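Long-range contacts in programmed cell death 6-interacting protein (Homo sapiens, PDB 5WA1), which sorts cargo into the intralumenal vesicles of multivesicular bodies and takes part in cytokinesis, here represented by its Bro1 domain, the part that binds CHMP4 proteins: residues 116-121 against 195-200; 26-31 against 144-149; 36-41 against 110-115; 173-178 against 214-219; 91-96 against 362-367. All coordinates share one frame; numbering follows the deposited sequence.

Contact 1 of 5, residues 116-121 against 195-200; sequences WKDAFD and EPTVDI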
# COMPACT_ATOMS: atom_id res chain seq x y z
N TRP A 116 5.79 4.83 -21.17
CA TRP A 116 6.00 4.80 -19.73
C TRP A 116 7.26 4.00 -19.41
O TRP A 116 7.59 3.04 -20.11
CB TRP A 116 4.82 4.17 -18.99
CG TRP A 116 3.60 5.03 -18.98
CD1 TRP A 116 2.69 5.19 -19.99
CD2 TRP A 116 3.14 5.85 -17.90
NE1 TRP A 116 1.70 6.06 -19.61
CE2 TRP A 116 1.95 6.48 -18.33
CE3 TRP A 116 3.62 6.11 -16.61
CZ2 TRP A 116 1.24 7.35 -17.51
CZ3 TRP A 116 2.91 6.98 -15.80
CH2 TRP A 116 1.73 7.59 -16.26
N LYS A 117 7.94 4.43 -18.39
CA LYS A 117 9.15 3.81 -17.95
C LYS A 117 8.88 2.90 -16.74
O LYS A 117 7.95 3.12 -16.00
CB LYS A 117 10.11 4.90 -17.58
CG LYS A 117 11.53 4.46 -17.45
CD LYS A 117 12.36 5.60 -16.92
CE LYS A 117 13.72 5.10 -16.53
NZ LYS A 117 14.32 5.97 -15.49
N ASP A 118 9.68 1.86 -16.58
CA ASP A 118 9.50 0.96 -15.44
C ASP A 118 9.76 1.70 -14.14
O ASP A 118 10.73 2.46 -14.02
CB ASP A 118 10.43 -0.24 -15.57
CG ASP A 118 10.07 -1.36 -14.61
OD1 ASP A 118 10.52 -1.33 -13.45
OD2 ASP A 118 9.32 -2.28 -15.03
N ALA A 119 8.90 1.46 -13.14
CA ALA A 119 9.07 2.10 -11.85
C ALA A 119 10.30 1.58 -11.11
O ALA A 119 10.88 2.31 -10.29
CB ALA A 119 7.83 1.89 -10.98
N PHE A 120 10.72 0.35 -11.40
CA PHE A 120 11.75 -0.32 -10.60
C PHE A 120 13.01 -0.64 -11.40
O PHE A 120 14.12 -0.36 -10.92
CB PHE A 120 11.20 -1.62 -10.00
CG PHE A 120 9.94 -1.43 -9.21
CD1 PHE A 120 9.90 -0.55 -8.14
CD2 PHE A 120 8.78 -2.12 -9.55
CE1 PHE A 120 8.75 -0.38 -7.42
CE2 PHE A 120 7.62 -1.94 -8.84
CZ PHE A 120 7.60 -1.07 -7.77
N ASP A 121 12.86 -1.22 -12.58
CA ASP A 121 14.00 -1.65 -13.40
C ASP A 121 14.64 -0.42 -14.03
O ASP A 121 14.13 0.12 -15.02
CB ASP A 121 13.54 -2.64 -14.45
CG ASP A 121 14.70 -3.36 -15.13
OD1 ASP A 121 15.85 -2.88 -15.05
OD2 ASP A 121 14.45 -4.43 -15.73
N GLU A 195 2.75 -7.81 -23.60
CA GLU A 195 3.06 -8.10 -22.21
C GLU A 195 3.63 -6.85 -21.52
O GLU A 195 4.43 -6.13 -22.11
CB GLU A 195 4.05 -9.25 -22.11
CG GLU A 195 3.37 -10.60 -21.90
CD GLU A 195 4.37 -11.71 -21.64
OE1 GLU A 195 5.56 -11.53 -21.98
OE2 GLU A 195 3.97 -12.76 -21.08
N PRO A 196 3.24 -6.60 -20.28
CA PRO A 196 3.61 -5.34 -19.63
C PRO A 196 5.06 -5.36 -19.16
O PRO A 196 5.73 -6.39 -19.12
CB PRO A 196 2.66 -5.28 -18.43
CG PRO A 196 2.45 -6.73 -18.07
CD PRO A 196 2.44 -7.47 -19.40
N THR A 197 5.54 -4.17 -18.78
CA THR A 197 6.77 -4.10 -18.01
C THR A 197 6.56 -4.84 -16.69
O THR A 197 5.43 -5.10 -16.26
CB THR A 197 7.18 -2.65 -17.76
OG1 THR A 197 6.02 -1.86 -17.43
CG2 THR A 197 7.83 -2.06 -19.02
N VAL A 198 7.67 -5.22 -16.06
CA VAL A 198 7.58 -6.04 -14.85
C VAL A 198 6.91 -5.27 -13.71
O VAL A 198 6.23 -5.87 -12.87
CB VAL A 198 8.97 -6.56 -14.45
CG1 VAL A 198 8.90 -7.39 -13.18
CG2 VAL A 198 9.57 -7.39 -15.58
N ASP A 199 7.04 -3.94 -13.69
CA ASP A 199 6.54 -3.18 -12.54
C ASP A 199 5.02 -3.27 -12.43
O ASP A 199 4.48 -3.35 -11.32
CB ASP A 199 7.00 -1.73 -12.62
CG ASP A 199 6.48 -1.01 -13.87
OD1 ASP A 199 6.00 -1.68 -14.81
OD2 ASP A 199 6.58 0.24 -13.90
N ILE A 200 4.30 -3.28 -13.56
CA ILE A 200 2.84 -3.35 -13.53
C ILE A 200 2.34 -4.76 -13.80
O ILE A 200 1.13 -4.98 -13.89
CB ILE A 200 2.20 -2.35 -14.51
CG1 ILE A 200 2.60 -2.66 -15.95
CG2 ILE A 200 2.58 -0.92 -14.10
CD1 ILE A 200 1.85 -1.82 -16.99
O HOH W 1 10.41 -4.15 -17.01
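D118 and D199 lie side by side, their carboxylates stacked with planes 27° apart and the two side chains running in opposite directions, a closeness probably eased by the N-H donors and the lysine gathered round them. The dense part is this exchange. D199 N donates to D118 OD2 at 3.1 Å, on the syn side, while A119 N returns a bond to D199 OD2 at 2.7 Å from above the carboxylate plane. The other oxygen of D118, OD1, folds its own loop, taking F120 N at 2.7 Å in an Asx turn. T197 OG1 steadies D199 by donating to OD1 at 2.6 Å, and the salt bridge from K31 to D199 OD2 probably offsets the gathered negative charge. F120 lays CD2 3.6 Å from D199 CB, its ring almost perpendicular to the carboxylate. The looser side lies by V198, an exposed residue that hardly touches the partner segment; there a water donates to D118 OD2 and accepts from V198 N. The contact thus joins the end of strand 114-117 to the loop between helices 164-191 and 202-226, with A119 and I200 resting on F146 of helix 137-157 and F120 on helix 202-226.

Contact 2 of 5, residues 26-31 against 144-149; sequences ISVQLK and VLFNCA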
# COMPACT_ATOMS: atom_id res chain seq x y z
N ILE A 26 7.38 1.05 3.73
CA ILE A 26 7.70 0.91 2.32
C ILE A 26 6.74 1.77 1.51
O ILE A 26 5.53 1.76 1.77
CB ILE A 26 7.62 -0.56 1.89
CG1 ILE A 26 8.65 -1.40 2.65
CG2 ILE A 26 7.81 -0.70 0.36
CD1 ILE A 26 8.36 -2.89 2.60
N SER A 27 7.28 2.53 0.56
CA SER A 27 6.48 3.24 -0.42
C SER A 27 7.06 2.97 -1.80
O SER A 27 8.16 2.43 -1.95
CB SER A 27 6.43 4.75 -0.14
OG SER A 27 7.73 5.30 -0.16
N VAL A 28 6.31 3.35 -2.83
CA VAL A 28 6.61 2.99 -4.21
C VAL A 28 6.88 4.27 -5.00
O VAL A 28 6.13 5.25 -4.87
CB VAL A 28 5.45 2.19 -4.83
CG1 VAL A 28 5.78 1.78 -6.27
CG2 VAL A 28 5.14 0.96 -3.98
N GLN A 29 7.93 4.26 -5.80
CA GLN A 29 8.22 5.38 -6.68
C GLN A 29 7.22 5.42 -7.84
O GLN A 29 6.75 4.38 -8.31
CB GLN A 29 9.65 5.30 -7.22
CG GLN A 29 10.71 5.44 -6.14
CD GLN A 29 10.70 6.82 -5.48
OE1 GLN A 29 10.16 7.00 -4.39
NE2 GLN A 29 11.31 7.79 -6.15
N LEU A 30 6.91 6.63 -8.31
CA LEU A 30 5.97 6.80 -9.40
C LEU A 30 6.65 6.48 -10.74
O LEU A 30 7.86 6.66 -10.89
CB LEU A 30 5.42 8.23 -9.43
CG LEU A 30 4.20 8.59 -8.55
CD1 LEU A 30 4.48 8.43 -7.06
CD2 LEU A 30 3.74 10.00 -8.86
N LYS A 31 5.86 6.01 -11.69
CA LYS A 31 6.36 5.80 -13.05
C LYS A 31 6.45 7.12 -13.79
O LYS A 31 5.62 8.01 -13.60
CB LYS A 31 5.45 4.83 -13.81
CG LYS A 31 5.35 3.45 -13.17
CD LYS A 31 4.24 2.59 -13.79
CE LYS A 31 4.44 2.36 -15.29
NZ LYS A 31 5.81 1.92 -15.65
N VAL A 144 -1.42 5.07 -14.90
CA VAL A 144 -1.93 6.16 -14.07
C VAL A 144 -2.42 5.62 -12.73
O VAL A 144 -2.14 6.20 -11.68
CB VAL A 144 -3.03 6.94 -14.83
CG1 VAL A 144 -3.82 7.81 -13.88
CG2 VAL A 144 -2.39 7.78 -15.89
N LEU A 145 -3.15 4.50 -12.74
CA LEU A 145 -3.60 3.94 -11.48
C LEU A 145 -2.43 3.47 -10.62
O LEU A 145 -2.49 3.55 -9.39
CB LEU A 145 -4.58 2.78 -11.71
CG LEU A 145 -5.19 2.22 -10.42
CD1 LEU A 145 -5.83 3.33 -9.60
CD2 LEU A 145 -6.19 1.10 -10.72
N PHE A 146 -1.35 3.00 -11.26
CA PHE A 146 -0.13 2.67 -10.52
C PHE A 146 0.39 3.88 -9.77
O PHE A 146 0.79 3.77 -8.60
CB PHE A 146 0.93 2.15 -11.50
CG PHE A 146 2.18 1.63 -10.82
CD1 PHE A 146 3.20 2.50 -10.44
CD2 PHE A 146 2.33 0.28 -10.56
CE1 PHE A 146 4.34 2.02 -9.81
CE2 PHE A 146 3.48 -0.21 -9.94
CZ PHE A 146 4.48 0.66 -9.57
N ASN A 147 0.43 5.04 -10.43
CA ASN A 147 0.96 6.23 -9.78
C ASN A 147 0.02 6.75 -8.70
O ASN A 147 0.49 7.33 -7.72
CB ASN A 147 1.26 7.31 -10.83
CG ASN A 147 2.57 7.06 -11.56
OD1 ASN A 147 3.13 5.97 -11.46
ND2 ASN A 147 3.06 8.06 -12.29
N CYS A 148 -1.30 6.57 -8.87
CA CYS A 148 -2.21 6.90 -7.77
C CYS A 148 -1.85 6.08 -6.54
O CYS A 148 -1.70 6.62 -5.44
CB CYS A 148 -3.66 6.62 -8.17
SG CYS A 148 -4.30 7.61 -9.54
N ALA A 149 -1.71 4.77 -6.72
CA ALA A 149 -1.36 3.89 -5.60
C ALA A 149 0.01 4.25 -5.03
O ALA A 149 0.18 4.33 -3.81
CB ALA A 149 -1.38 2.43 -6.07
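The extended backbone of 26-31 runs beside one turn of helix 137-157 and draws nearest where the CA atoms of L30 and N147 stand 5.1 Å apart. N147 reads the backbone of a single residue, K31, with both ends of its amide. K31 N donates to N147 OD1 at 2.7 Å, tilted 26° from the carbonyl plane, whereas N147 ND2 gives a nearly straight bond of 2.9 Å to K31 O, in the carbonyl plane on a lone pair. The two bonds fix the rotation of the amide, and L30 packs CB and CG against it, CG lying 3.7 Å from N147 CG. One residue earlier, F146 holds CG anti to the backbone N (chi1 -173°), directing the ring toward the chain. K31 crosses it at about a right angle, CD 3.5 Å from F146 CD1, and V28 CG1 touches CZ at 3.7 Å. Q29 O sits at the ring edge, 3.7 Å from F146 CE1, and is buried with no polar partner. Beyond the ring the lysine bends twice, carrying NZ to K117 O and D199. Such two-pronged recognition of an extended chain by an asparagine binds the N-terminal segment of the Bro1 domain to its helical core.

Contact 3 of 5, residues 36-41 against 110-115; sequences VDLAKP and ICLTFT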
# COMPACT_ATOMS: atom_id res chain seq x y z
N VAL A 36 2.64 13.89 -23.92
CA VAL A 36 1.83 13.52 -25.07
C VAL A 36 0.79 14.61 -25.32
O VAL A 36 0.17 15.11 -24.38
CB VAL A 36 1.15 12.15 -24.85
CG1 VAL A 36 0.03 11.94 -25.85
CG2 VAL A 36 2.18 11.03 -24.96
N ASP A 37 0.60 14.97 -26.59
CA ASP A 37 -0.43 15.93 -26.98
C ASP A 37 -1.76 15.19 -27.12
O ASP A 37 -2.10 14.66 -28.19
CB ASP A 37 -0.06 16.64 -28.27
CG ASP A 37 -1.14 17.61 -28.74
OD1 ASP A 37 -1.97 18.01 -27.90
OD2 ASP A 37 -1.15 17.96 -29.94
N LEU A 38 -2.53 15.14 -26.03
CA LEU A 38 -3.83 14.48 -26.07
C LEU A 38 -4.82 15.23 -26.95
O LEU A 38 -5.74 14.61 -27.50
CB LEU A 38 -4.40 14.35 -24.66
CG LEU A 38 -3.86 13.24 -23.77
CD1 LEU A 38 -4.73 13.09 -22.53
CD2 LEU A 38 -3.77 11.95 -24.56
N ALA A 39 -4.66 16.54 -27.09
CA ALA A 39 -5.68 17.36 -27.73
C ALA A 39 -5.83 17.01 -29.21
O ALA A 39 -6.91 16.63 -29.66
CB ALA A 39 -5.35 18.84 -27.55
N LYS A 40 -4.74 17.11 -29.97
CA LYS A 40 -4.79 17.01 -31.42
C LYS A 40 -5.50 15.75 -31.93
O LYS A 40 -6.40 15.89 -32.78
CB LYS A 40 -3.37 17.10 -31.98
CG LYS A 40 -3.29 17.55 -33.43
CD LYS A 40 -1.85 17.82 -33.85
CE LYS A 40 -1.79 18.62 -35.15
NZ LYS A 40 -2.40 19.97 -35.00
N PRO A 41 -5.18 14.53 -31.48
CA PRO A 41 -5.88 13.36 -32.02
C PRO A 41 -7.35 13.29 -31.63
O PRO A 41 -8.12 12.58 -32.30
CB PRO A 41 -5.10 12.17 -31.43
CG PRO A 41 -3.82 12.75 -30.91
CD PRO A 41 -4.16 14.14 -30.50
N ILE A 110 -7.76 6.44 -33.81
CA ILE A 110 -7.18 7.54 -33.04
C ILE A 110 -5.77 7.12 -32.66
O ILE A 110 -5.57 6.21 -31.85
CB ILE A 110 -8.02 7.87 -31.80
CG1 ILE A 110 -9.34 8.55 -32.18
CG2 ILE A 110 -7.25 8.79 -30.87
CD1 ILE A 110 -10.48 7.60 -32.46
N CYS A 111 -4.77 7.76 -33.28
CA CYS A 111 -3.37 7.43 -33.03
C CYS A 111 -2.91 8.18 -31.79
O CYS A 111 -2.72 9.40 -31.81
CB CYS A 111 -2.51 7.76 -34.24
SG CYS A 111 -2.65 9.45 -34.87
N LEU A 112 -2.73 7.44 -30.70
CA LEU A 112 -2.25 7.98 -29.43
C LEU A 112 -1.33 6.95 -28.82
O LEU A 112 -1.76 5.83 -28.55
CB LEU A 112 -3.41 8.28 -28.48
CG LEU A 112 -3.87 9.72 -28.27
CD1 LEU A 112 -5.00 9.76 -27.26
CD2 LEU A 112 -2.71 10.58 -27.82
N THR A 113 -0.06 7.31 -28.61
CA THR A 113 0.93 6.39 -28.06
C THR A 113 1.44 6.91 -26.72
O THR A 113 2.04 8.00 -26.65
CB THR A 113 2.09 6.17 -29.03
OG1 THR A 113 1.62 5.45 -30.18
CG2 THR A 113 3.19 5.37 -28.35
N PHE A 114 1.22 6.14 -25.67
CA PHE A 114 1.71 6.48 -24.35
C PHE A 114 2.98 5.69 -24.07
O PHE A 114 3.02 4.47 -24.28
CB PHE A 114 0.65 6.19 -23.28
CG PHE A 114 -0.69 6.78 -23.60
CD1 PHE A 114 -0.97 8.11 -23.33
CD2 PHE A 114 -1.68 5.99 -24.17
CE1 PHE A 114 -2.21 8.65 -23.62
CE2 PHE A 114 -2.93 6.52 -24.47
CZ PHE A 114 -3.19 7.85 -24.19
N THR A 115 4.02 6.39 -23.65
CA THR A 115 5.31 5.79 -23.33
C THR A 115 5.56 5.95 -21.84
O THR A 115 5.54 7.07 -21.33
CB THR A 115 6.43 6.45 -24.14
OG1 THR A 115 6.16 6.29 -25.53
CG2 THR A 115 7.76 5.80 -23.81
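L112 is the centre of a small apolar cluster by which the entrance to helix 39-49 meets the extended chain running into strand 114-117, one arm of the two-stranded antiparallel hairpin in this mainly helical Bro1 domain. Its methyls meet three partners. CD2 lies 3.6 Å from V36 CG1 and 3.9 Å from P41 CG, and L38 CD2 sits against both methyls, 3.7 Å from L112 CD1 and equally near CD2; the leucines cross at about a right angle. The same L38 CD2 reaches the edge of the F114 ring, 3.8 Å from CE1. P41 places CB against I110 CG2 at 4.0 Å. The two segments exchange no hydrogen bonds and meet mainly through apolar side chains. In the next shell, D37 marks the entry to the helix, its OD1 weakly accepting from A39 N. L38 also packs on L67 of helix 56-75, F105 backs both I110 and L112, and F114 continues onto helix 137-157, while its backbone pairs with L134 in the hairpin. V36 divides its branches: with CG1 anti to the backbone N (chi1 165°) and directed at L112, CG2 rests 3.5 Å from T113 O.

Contact 4 of 5, residues 173-178 against 214-219; sequences HYQFAS and AQAQEV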
# COMPACT_ATOMS: atom_id res chain seq x y z
N HIS A 173 -4.90 5.59 3.17
CA HIS A 173 -4.11 5.60 1.94
C HIS A 173 -3.46 4.24 1.65
O HIS A 173 -3.35 3.85 0.48
CB HIS A 173 -3.07 6.71 2.01
CG HIS A 173 -3.62 8.07 1.71
ND1 HIS A 173 -4.69 8.61 2.39
CD2 HIS A 173 -3.26 9.00 0.78
CE1 HIS A 173 -4.96 9.81 1.91
NE2 HIS A 173 -4.11 10.07 0.94
N TYR A 174 -3.04 3.51 2.69
CA TYR A 174 -2.50 2.16 2.47
C TYR A 174 -3.57 1.22 1.94
O TYR A 174 -3.29 0.40 1.06
CB TYR A 174 -1.91 1.60 3.76
CG TYR A 174 -0.55 2.16 4.12
CD1 TYR A 174 0.46 2.27 3.17
CD2 TYR A 174 -0.27 2.55 5.43
CE1 TYR A 174 1.70 2.78 3.51
CE2 TYR A 174 0.96 3.06 5.78
CZ TYR A 174 1.94 3.18 4.80
OH TYR A 174 3.18 3.69 5.14
N GLN A 175 -4.80 1.33 2.44
CA GLN A 175 -5.86 0.47 1.93
C GLN A 175 -6.25 0.86 0.50
O GLN A 175 -6.57 -0.02 -0.31
CB GLN A 175 -7.07 0.53 2.86
CG GLN A 175 -6.82 -0.20 4.18
CD GLN A 175 -8.00 -0.08 5.12
OE1 GLN A 175 -8.86 -0.97 5.16
NE2 GLN A 175 -8.06 1.02 5.85
N PHE A 176 -6.23 2.15 0.19
CA PHE A 176 -6.43 2.57 -1.19
C PHE A 176 -5.34 2.01 -2.10
O PHE A 176 -5.62 1.41 -3.13
CB PHE A 176 -6.48 4.09 -1.30
CG PHE A 176 -6.44 4.57 -2.72
CD1 PHE A 176 -7.58 4.59 -3.49
CD2 PHE A 176 -5.23 4.92 -3.31
CE1 PHE A 176 -7.54 5.00 -4.83
CE2 PHE A 176 -5.17 5.32 -4.65
CZ PHE A 176 -6.34 5.36 -5.40
N ALA A 177 -4.07 2.21 -1.72
CA ALA A 177 -2.97 1.70 -2.54
C ALA A 177 -3.08 0.19 -2.71
O ALA A 177 -2.89 -0.32 -3.82
CB ALA A 177 -1.62 2.07 -1.91
N SER A 178 -3.42 -0.52 -1.64
CA SER A 178 -3.59 -1.97 -1.73
C SER A 178 -4.66 -2.34 -2.75
O SER A 178 -4.47 -3.26 -3.55
CB SER A 178 -3.95 -2.55 -0.36
OG SER A 178 -4.14 -3.96 -0.45
N ALA A 214 -0.53 -5.04 4.53
CA ALA A 214 0.20 -5.26 5.78
C ALA A 214 0.45 -3.96 6.51
O ALA A 214 0.35 -3.89 7.74
CB ALA A 214 1.53 -5.96 5.50
N GLN A 215 0.82 -2.91 5.77
CA GLN A 215 1.14 -1.66 6.43
C GLN A 215 -0.12 -0.99 6.96
O GLN A 215 -0.07 -0.36 8.02
CB GLN A 215 1.93 -0.76 5.48
CG GLN A 215 3.31 -1.40 5.26
CD GLN A 215 4.31 -0.60 4.43
OE1 GLN A 215 5.51 -0.73 4.63
NE2 GLN A 215 3.82 0.20 3.47
N ALA A 216 -1.25 -1.16 6.27
CA ALA A 216 -2.52 -0.69 6.82
C ALA A 216 -2.84 -1.39 8.14
O ALA A 216 -3.23 -0.73 9.11
CB ALA A 216 -3.65 -0.92 5.81
N GLN A 217 -2.67 -2.72 8.19
CA GLN A 217 -2.90 -3.45 9.44
C GLN A 217 -1.94 -2.99 10.54
O GLN A 217 -2.33 -2.86 11.70
CB GLN A 217 -2.78 -4.96 9.20
CG GLN A 217 -2.95 -5.84 10.46
CD GLN A 217 -4.40 -5.93 10.95
OE1 GLN A 217 -5.33 -5.61 10.21
NE2 GLN A 217 -4.58 -6.36 12.20
N GLU A 218 -0.69 -2.71 10.17
CA GLU A 218 0.26 -2.21 11.16
C GLU A 218 -0.19 -0.88 11.74
O GLU A 218 0.00 -0.61 12.94
CB GLU A 218 1.65 -2.07 10.54
CG GLU A 218 2.70 -1.55 11.51
CD GLU A 218 4.06 -1.36 10.85
OE1 GLU A 218 4.17 -1.64 9.65
OE2 GLU A 218 5.01 -0.93 11.54
N VAL A 219 -0.76 -0.01 10.90
CA VAL A 219 -1.25 1.27 11.39
C VAL A 219 -2.37 1.07 12.40
O VAL A 219 -2.46 1.79 13.40
CB VAL A 219 -1.71 2.16 10.20
CG1 VAL A 219 -2.45 3.38 10.72
CG2 VAL A 219 -0.51 2.59 9.37
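Y174 turns one ring face to Q215, and this CH-pi contact is the centrepiece of the helix pair: Q215 CB stands 3.8 Å from the ring centroid and only 3° off the ring normal. The glutamine then runs on extended beyond CG, bringing NE2 to 3.3 Å from Y174 CE1, with the amide plane 56° from that of the ring. Its amide is held from outside the pair, OE1 accepting from I26 N. Apolar contacts fill in the remainder. A216 CB is received between Y174 CB, at 3.7 Å, and Q175 CG, at 3.6 Å, and V219 CG2 touches the ring edge 3.9 Å from CE2. A residue as small as alanine at the crossing suits an axis separation of just 8.4 Å, the segments being nearly antiparallel at 162°. Polar bonds belong to the surroundings, Q175 OE1 accepting from K360 N. Helices 164-191 and 202-226 thus pack as consecutive members of the domain's helical array, Y174 also touching helix 137-157, while Q217 and E218 face helix 231-252.

Contact 5 of 5, residues 91-96 against 362-367; sequences RYYDQI and TPVNVP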
# COMPACT_ATOMS: atom_id res chain seq x y z
N ARG A 91 -8.31 12.40 -10.34
CA ARG A 91 -9.20 13.01 -11.31
C ARG A 91 -8.84 12.58 -12.73
O ARG A 91 -9.73 12.28 -13.54
CB ARG A 91 -9.16 14.53 -11.19
CG ARG A 91 -10.06 15.24 -12.20
CD ARG A 91 -9.77 16.74 -12.28
NE ARG A 91 -10.41 17.33 -13.46
CZ ARG A 91 -10.19 18.57 -13.89
NH1 ARG A 91 -9.36 19.37 -13.24
NH2 ARG A 91 -10.81 19.01 -14.98
N TYR A 92 -7.55 12.53 -13.05
CA TYR A 92 -7.16 12.15 -14.40
C TYR A 92 -7.48 10.68 -14.67
O TYR A 92 -7.85 10.33 -15.80
CB TYR A 92 -5.67 12.45 -14.63
CG TYR A 92 -5.15 12.02 -15.98
CD1 TYR A 92 -5.62 12.62 -17.15
CD2 TYR A 92 -4.20 11.01 -16.09
CE1 TYR A 92 -5.15 12.23 -18.39
CE2 TYR A 92 -3.73 10.61 -17.34
CZ TYR A 92 -4.21 11.22 -18.48
OH TYR A 92 -3.75 10.84 -19.72
N TYR A 93 -7.38 9.81 -13.66
CA TYR A 93 -7.81 8.43 -13.83
C TYR A 93 -9.30 8.34 -14.10
O TYR A 93 -9.74 7.60 -14.98
CB TYR A 93 -7.44 7.58 -12.61
CG TYR A 93 -7.84 6.14 -12.76
CD1 TYR A 93 -7.08 5.26 -13.52
CD2 TYR A 93 -8.99 5.64 -12.15
CE1 TYR A 93 -7.44 3.94 -13.67
CE2 TYR A 93 -9.36 4.31 -12.28
CZ TYR A 93 -8.58 3.47 -13.04
OH TYR A 93 -8.95 2.15 -13.19
N ASP A 94 -10.11 9.09 -13.34
CA ASP A 94 -11.55 9.11 -13.58
C ASP A 94 -11.86 9.58 -15.00
O ASP A 94 -12.75 9.03 -15.66
CB ASP A 94 -12.25 10.01 -12.56
CG ASP A 94 -12.33 9.38 -11.18
OD1 ASP A 94 -12.08 8.16 -11.06
OD2 ASP A 94 -12.66 10.11 -10.22
N GLN A 95 -11.15 10.60 -15.47
CA GLN A 95 -11.48 11.17 -16.78
C GLN A 95 -11.19 10.17 -17.89
O GLN A 95 -12.02 10.00 -18.80
CB GLN A 95 -10.71 12.47 -16.98
CG GLN A 95 -11.29 13.36 -18.08
CD GLN A 95 -12.75 13.68 -17.86
OE1 GLN A 95 -13.09 14.63 -17.15
NE2 GLN A 95 -13.63 12.89 -18.47
N ILE A 96 -10.05 9.48 -17.83
CA ILE A 96 -9.70 8.52 -18.87
C ILE A 96 -10.68 7.35 -18.89
O ILE A 96 -11.11 6.91 -19.97
CB ILE A 96 -8.25 8.04 -18.66
CG1 ILE A 96 -7.28 9.22 -18.73
CG2 ILE A 96 -7.89 6.98 -19.69
CD1 ILE A 96 -7.25 9.92 -20.07
N THR A 362 -9.16 -1.58 -0.84
CA THR A 362 -10.28 -0.73 -1.26
C THR A 362 -10.55 -0.91 -2.75
O THR A 362 -9.65 -0.67 -3.57
CB THR A 362 -9.98 0.74 -0.97
OG1 THR A 362 -9.62 0.89 0.42
CG2 THR A 362 -11.19 1.62 -1.28
N PRO A 363 -11.74 -1.33 -3.16
CA PRO A 363 -12.02 -1.47 -4.59
C PRO A 363 -12.01 -0.11 -5.27
O PRO A 363 -12.35 0.91 -4.68
CB PRO A 363 -13.41 -2.11 -4.63
CG PRO A 363 -14.03 -1.79 -3.31
CD PRO A 363 -12.89 -1.72 -2.32
N VAL A 364 -11.59 -0.10 -6.53
CA VAL A 364 -11.62 1.13 -7.30
C VAL A 364 -12.96 1.21 -8.01
O VAL A 364 -13.34 0.32 -8.78
CB VAL A 364 -10.41 1.24 -8.26
CG1 VAL A 364 -9.15 0.79 -7.56
CG2 VAL A 364 -10.61 0.47 -9.55
N ASN A 365 -13.73 2.25 -7.68
CA ASN A 365 -15.06 2.47 -8.25
C ASN A 365 -15.08 3.91 -8.73
O ASN A 365 -15.26 4.83 -7.93
CB ASN A 365 -16.17 2.20 -7.24
CG ASN A 365 -16.23 0.74 -6.82
OD1 ASN A 365 -16.25 -0.16 -7.65
ND2 ASN A 365 -16.25 0.51 -5.50
N VAL A 366 -14.87 4.09 -10.03
CA VAL A 366 -14.95 5.40 -10.66
C VAL A 366 -16.33 5.99 -10.41
O VAL A 366 -17.34 5.35 -10.70
CB VAL A 366 -14.64 5.29 -12.16
CG1 VAL A 366 -14.79 6.65 -12.84
CG2 VAL A 366 -13.25 4.72 -12.36
N PRO A 367 -16.39 7.22 -9.86
CA PRO A 367 -15.25 8.11 -9.60
C PRO A 367 -14.50 7.84 -8.29
O PRO A 367 -15.12 7.72 -7.22
CB PRO A 367 -15.90 9.49 -9.56
CG PRO A 367 -17.26 9.22 -9.01
CD PRO A 367 -17.67 7.87 -9.55
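The irregular chain 362-367, in the Bro1 region that binds CHMP4 proteins, lies back along one turn of helix 83-97, closest where the CA atoms of D94 and P367 are 5.5 Å apart and a cis peptide bond precedes the proline. Across the gap a carboxylate and an aromatic ring meet the aliphatic groups of V366 and P367. D94 OD2 lies 3.3 Å from P367 CA and 3.4 Å from P367 CB, while OD1 lies 3.6 Å from V366 CG1. Its CG stands anti to the carbonyl carbon (chi1 -74°), which brings the carboxylate round to the proline. Y93 takes the other methyl of the valine, its CE2 3.9 Å from V366 CG2. Just beyond the proline, D94 OD1 accepts from I368 N and OD2 from S369 N. For an aspartate pressed against carbons, these two N-H groups probably compensate the charge; together with the touches of V366, the bonds are consistent with a C-terminal segment held in place on helix 83-97.

Overall arrangement
From the N terminus, 26-31 reaches helix 137-157 in contact 2, closing a loop within which contact 3 is nested, helix 39-49 meeting the approach to strand 114-117. Contact 1, in series after contact 3 and using the same strand, crosses contact 2 and touches it through K31. Contact 4 follows contact 2 in series, crosses contact 1, and ties helices 164-191 and 202-226; I26 and Q215 link it to contact 2. Contact 5 closes the longest loop, from helix 83-97 to 362-367, enclosing contacts 1 and 4 and crossing contacts 2 and 3. Hairpin, N-terminal segment, helices and C-terminal chain are thereby bound into one Bro1 domain.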